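Putative hydrolase (Acinetobacter sp. NBRC 100985, PDB 4XUK) probably hydrolyses organophosphate triesters and lactones at a two-zinc centre, as a member of the metallo-beta-lactamase superfamily. Local coordinates at residues A[211-222]-A[254-265]. The protein carries 2 engineered substitutions. Sequence-based numbering, arbitrary orientation.
Sequences ESIVFIGDIVHS and FAKNGQTIAAPH. With ZN (zinc ion), chain C; ZN (zinc ion), chain D.
D218 and H265 meet at the zinc centre. D218 OD2 bridges both metals, at 2.1 Å from the zinc ion of chain C and 2.4 Å from that of chain D. H265 NE2 binds the chain C zinc at 2.2 Å. D112 and H113 complete that site; H108, H110 and H197 complete the other. The D218 carboxylate and the H265 ring are turned 47° apart. The second oxygen, D218 OD1, lies 3.1 Å from H265 CD2 and also touches P264 CG. H265 CD2 sits over one face of the H221 ring, and H265 ND1 is hydrogen-bonded to S57. One water donates to G217 O and V220 O and accepts from H265 N, tying the two loops together.

Behind the site, strands 211-215 and 260-262 run parallel. V214 N donates to T260 O, and V214 O accepts from A262 N. I216 N extends this ladder to A262 O. On one face of the sheet, A262 CB packs 3.5 Å from F215 CD2. On the other, V214 and I261 join I216 and F254. I216 CG1 stands between its backbone N and carbonyl carbon (chi1 61°). This sets I216 CG2 3.6 Å from F254 CZ, and with chi2 extended I216 CD1 reaches A263 CB. I261 CD1 covers a face of the F254 ring. At the far end, T260 OG1 donates to E211 OE2, which Y9 also binds.

The arrangement is that of a binuclear metallo-beta-lactamase fold: two zinc ligands, D218 and H265, lie on loops that follow a parallel strand pair. The shared carboxylate oxygen links the ions and would tend to keep them close together.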
loop_
_atom_site.group_PDB
_atom_site.type_symbol
_atom_site.label_atom_id
_atom_site.label_comp_id
_atom_site.label_asym_id
_atom_site.label_seq_id
_atom_site.Cartn_x
_atom_site.Cartn_y
_atom_site.Cartn_z
ATOM N N GLU A 211 -4.010 21.515 -1.030
ATOM C CA GLU A 211 -3.753 20.256 -1.741
ATOM C C GLU A 211 -4.537 20.166 -3.043
ATOM O O GLU A 211 -5.740 20.438 -3.075
ATOM C CB GLU A 211 -4.087 19.057 -0.843
ATOM C CG GLU A 211 -3.848 17.703 -1.488
ATOM C CD GLU A 211 -3.998 16.565 -0.496
ATOM O OE1 GLU A 211 -4.165 16.836 0.709
ATOM O OE2 GLU A 211 -3.952 15.393 -0.913
ATOM N N SER A 212 -3.846 19.809 -4.123
ATOM C CA SER A 212 -4.506 19.505 -5.382
ATOM C C SER A 212 -4.466 18.000 -5.604
ATOM O O SER A 212 -3.416 17.368 -5.435
ATOM C CB SER A 212 -3.821 20.223 -6.552
ATOM O OG SER A 212 -4.046 21.621 -6.507
ATOM N N ILE A 213 -5.610 17.435 -5.980
ATOM C CA ILE A 213 -5.709 16.011 -6.285
ATOM C C ILE A 213 -6.099 15.851 -7.740
ATOM O O ILE A 213 -7.098 16.430 -8.181
ATOM C CB ILE A 213 -6.776 15.329 -5.417
ATOM C CG1 ILE A 213 -6.460 15.532 -3.937
ATOM C CG2 ILE A 213 -6.865 13.846 -5.750
ATOM C CD1 ILE A 213 -7.572 16.222 -3.176
ATOM N N VAL A 214 -5.304 15.098 -8.502
ATOM C CA VAL A 214 -5.681 14.828 -9.886
ATOM C C VAL A 214 -6.132 13.382 -10.045
ATOM O O VAL A 214 -5.402 12.449 -9.711
ATOM C CB VAL A 214 -4.555 15.155 -10.893
ATOM C CG1 VAL A 214 -5.068 14.990 -12.319
ATOM C CG2 VAL A 214 -4.044 16.590 -10.674
ATOM N N PHE A 215 -7.351 13.201 -10.533
ATOM C CA PHE A 215 -7.837 11.870 -10.815
ATOM C C PHE A 215 -7.493 11.638 -12.275
ATOM O O PHE A 215 -8.187 12.129 -13.169
ATOM C CB PHE A 215 -9.341 11.801 -10.543
ATOM C CG PHE A 215 -9.699 12.083 -9.102
ATOM C CD1 PHE A 215 -9.747 13.390 -8.618
ATOM C CD2 PHE A 215 -9.948 11.043 -8.223
ATOM C CE1 PHE A 215 -10.045 13.645 -7.290
ATOM C CE2 PHE A 215 -10.249 11.298 -6.885
ATOM C CZ PHE A 215 -10.302 12.597 -6.426
ATOM N N ILE A 216 -6.401 10.910 -12.511
ATOM C CA ILE A 216 -5.735 10.926 -13.821
ATOM C C ILE A 216 -6.317 10.022 -14.897
ATOM O O ILE A 216 -5.987 10.172 -16.073
ATOM C CB ILE A 216 -4.229 10.594 -13.706
ATOM C CG1 ILE A 216 -4.015 9.197 -13.121
ATOM C CG2 ILE A 216 -3.524 11.634 -12.864
ATOM C CD1 ILE A 216 -2.598 8.657 -13.356
ATOM N N GLY A 217 -7.154 9.069 -14.506
ATOM C CA GLY A 217 -7.675 8.118 -15.468
ATOM C C GLY A 217 -6.560 7.247 -16.027
ATOM O O GLY A 217 -5.584 6.937 -15.331
ATOM N N ASP A 218 -6.696 6.857 -17.287
ATOM C CA ASP A 218 -5.812 5.863 -17.881
ATOM C C ASP A 218 -4.663 6.439 -18.708
ATOM O O ASP A 218 -4.376 5.949 -19.797
ATOM C CB ASP A 218 -6.622 4.912 -18.754
ATOM C CG ASP A 218 -7.388 3.896 -17.947
ATOM O OD1 ASP A 218 -7.542 4.080 -16.717
ATOM O OD2 ASP A 218 -7.808 2.896 -18.540
ATOM N N ILE A 219 -3.993 7.458 -18.186
ATOM C CA ILE A 219 -2.781 7.950 -18.828
ATOM C C ILE A 219 -1.607 7.054 -18.430
ATOM O O ILE A 219 -0.472 7.276 -18.855
ATOM C CB ILE A 219 -2.483 9.393 -18.429
ATOM C CG1 ILE A 219 -2.250 9.488 -16.917
ATOM C CG2 ILE A 219 -3.642 10.304 -18.845
ATOM C CD1 ILE A 219 -1.808 10.862 -16.458
ATOM N N VAL A 220 -1.887 6.039 -17.609
ATOM C CA VAL A 220 -0.869 5.061 -17.231
ATOM C C VAL A 220 -1.493 3.749 -16.738
ATOM O O VAL A 220 -2.584 3.754 -16.133
ATOM C CB VAL A 220 0.137 5.666 -16.202
ATOM C CG1 VAL A 220 -0.448 5.675 -14.787
ATOM C CG2 VAL A 220 1.443 4.904 -16.240
ATOM N N HIS A 221 -0.812 2.630 -16.989
ATOM C CA HIS A 221 -1.349 1.312 -16.652
ATOM C C HIS A 221 -0.452 0.479 -15.741
ATOM O O HIS A 221 -0.705 -0.708 -15.537
ATOM C CB HIS A 221 -1.638 0.516 -17.922
ATOM C CG HIS A 221 -2.870 0.957 -18.638
ATOM N ND1 HIS A 221 -2.973 2.189 -19.244
ATOM C CD2 HIS A 221 -4.067 0.347 -18.816
ATOM C CE1 HIS A 221 -4.175 2.315 -19.778
ATOM N NE2 HIS A 221 -4.857 1.213 -19.529
ATOM N N SER A 222 0.589 1.089 -15.186
ATOM C CA SER A 222 1.560 0.330 -14.403
ATOM C C SER A 222 2.374 1.282 -13.549
ATOM O O SER A 222 2.605 2.420 -13.960
ATOM C CB SER A 222 2.483 -0.449 -15.358
ATOM O OG SER A 222 3.178 0.429 -16.241
ATOM N N PHE A 254 3.299 16.691 -12.673
ATOM C CA PHE A 254 3.137 16.089 -11.337
ATOM C C PHE A 254 4.429 16.050 -10.529
ATOM O O PHE A 254 4.425 16.263 -9.309
ATOM C CB PHE A 254 2.597 14.662 -11.446
ATOM C CG PHE A 254 1.270 14.548 -12.164
ATOM C CD1 PHE A 254 0.387 15.611 -12.220
ATOM C CD2 PHE A 254 0.916 13.354 -12.771
ATOM C CE1 PHE A 254 -0.829 15.482 -12.889
ATOM C CE2 PHE A 254 -0.297 13.218 -13.438
ATOM C CZ PHE A 254 -1.168 14.277 -13.494
ATOM N N ALA A 255 5.536 15.751 -11.200
ATOM C CA ALA A 255 6.833 15.693 -10.534
ATOM C C ALA A 255 7.285 17.068 -10.028
ATOM O O ALA A 255 7.793 17.174 -8.909
ATOM C CB ALA A 255 7.884 15.082 -11.455
ATOM N N LYS A 256 7.097 18.063 -10.844
ATOM C CA LYS A 256 7.415 19.398 -10.491
ATOM C C LYS A 256 6.482 20.016 -9.416
ATOM O O LYS A 256 6.913 20.648 -8.520
ATOM C CB LYS A 256 7.392 20.214 -11.749
ATOM C CG LYS A 256 7.743 21.649 -11.560
ATOM C CD LYS A 256 6.704 22.525 -12.204
ATOM C CE LYS A 256 7.273 23.316 -13.356
ATOM N NZ LYS A 256 7.332 24.774 -13.043
ATOM N N ASN A 257 5.201 19.809 -9.559
ATOM C CA ASN A 257 4.207 20.512 -8.754
ATOM C C ASN A 257 3.615 19.704 -7.611
ATOM O O ASN A 257 2.963 20.260 -6.724
ATOM C CB ASN A 257 3.131 21.107 -9.657
ATOM C CG ASN A 257 3.704 22.141 -10.620
ATOM O OD1 ASN A 257 4.255 23.149 -10.196
ATOM N ND2 ASN A 257 3.589 21.880 -11.911
ATOM N N GLY A 258 3.850 18.393 -7.626
ATOM C CA GLY A 258 3.571 17.568 -6.466
ATOM C C GLY A 258 2.118 17.275 -6.154
ATOM O O GLY A 258 1.800 16.942 -5.005
ATOM N N GLN A 259 1.241 17.373 -7.150
ATOM C CA GLN A 259 -0.161 17.035 -6.937
ATOM C C GLN A 259 -0.293 15.612 -6.416
ATOM O O GLN A 259 0.465 14.718 -6.809
ATOM C CB GLN A 259 -0.973 17.156 -8.236
ATOM C CG GLN A 259 -1.053 18.557 -8.844
ATOM C CD GLN A 259 0.001 18.796 -9.909
ATOM O OE1 GLN A 259 1.151 18.360 -9.777
ATOM N NE2 GLN A 259 -0.382 19.499 -10.966
ATOM N N THR A 260 -1.260 15.403 -5.575
ATOM C CA THR A 260 -1.668 14.094 -5.171
ATOM C C THR A 260 -2.397 13.444 -6.361
ATOM O O THR A 260 -3.176 14.092 -7.001
ATOM C CB THR A 260 -2.637 14.202 -3.989
ATOM O OG1 THR A 260 -2.004 14.813 -2.864
ATOM C CG2 THR A 260 -3.196 12.924 -3.664
ATOM N N ILE A 261 -2.177 12.181 -6.638
ATOM C CA ILE A 261 -2.692 11.496 -7.799
ATOM C C ILE A 261 -3.615 10.350 -7.425
ATOM O O ILE A 261 -3.286 9.598 -6.550
ATOM C CB ILE A 261 -1.488 10.941 -8.585
ATOM C CG1 ILE A 261 -0.591 12.073 -9.009
ATOM C CG2 ILE A 261 -1.863 9.983 -9.682
ATOM C CD1 ILE A 261 -1.213 12.990 -9.992
ATOM N N ALA A 262 -4.757 10.229 -8.104
ATOM C CA ALA A 262 -5.610 9.072 -7.879
ATOM C C ALA A 262 -5.790 8.384 -9.225
ATOM O O ALA A 262 -6.322 8.972 -10.165
ATOM C CB ALA A 262 -6.950 9.502 -7.310
ATOM N N ALA A 263 -5.338 7.142 -9.319
ATOM C CA ALA A 263 -5.284 6.457 -10.609
ATOM C C ALA A 263 -6.032 5.139 -10.612
ATOM O O ALA A 263 -5.809 4.297 -9.737
ATOM C CB ALA A 263 -3.839 6.219 -10.994
ATOM N N PRO A 264 -6.880 4.918 -11.637
ATOM C CA PRO A 264 -7.625 3.659 -11.681
ATOM C C PRO A 264 -6.736 2.433 -11.907
ATOM O O PRO A 264 -7.146 1.342 -11.502
ATOM C CB PRO A 264 -8.582 3.853 -12.873
ATOM C CG PRO A 264 -7.925 4.874 -13.727
ATOM C CD PRO A 264 -7.239 5.809 -12.752
ATOM N N HIS A 265 -5.559 2.593 -12.516
ATOM C CA HIS A 265 -4.696 1.429 -12.775
ATOM C C HIS A 265 -3.337 1.410 -12.074
ATOM O O HIS A 265 -2.415 0.742 -12.549
ATOM C CB HIS A 265 -4.492 1.250 -14.288
ATOM C CG HIS A 265 -5.744 0.881 -15.011
ATOM N ND1 HIS A 265 -6.653 -0.016 -14.499
ATOM C CD2 HIS A 265 -6.246 1.301 -16.200
ATOM C CE1 HIS A 265 -7.667 -0.132 -15.343
ATOM N NE2 HIS A 265 -7.436 0.648 -16.381
HETATM ZN ZN ZN C . -9.009 1.292 -17.805
HETATM ZN ZN ZN D . -9.038 2.604 -20.618
HETATM O O HOH W 1 -4.201 4.730 -14.079
HETATM O O HOH W 2 -8.598 8.788 -11.906
#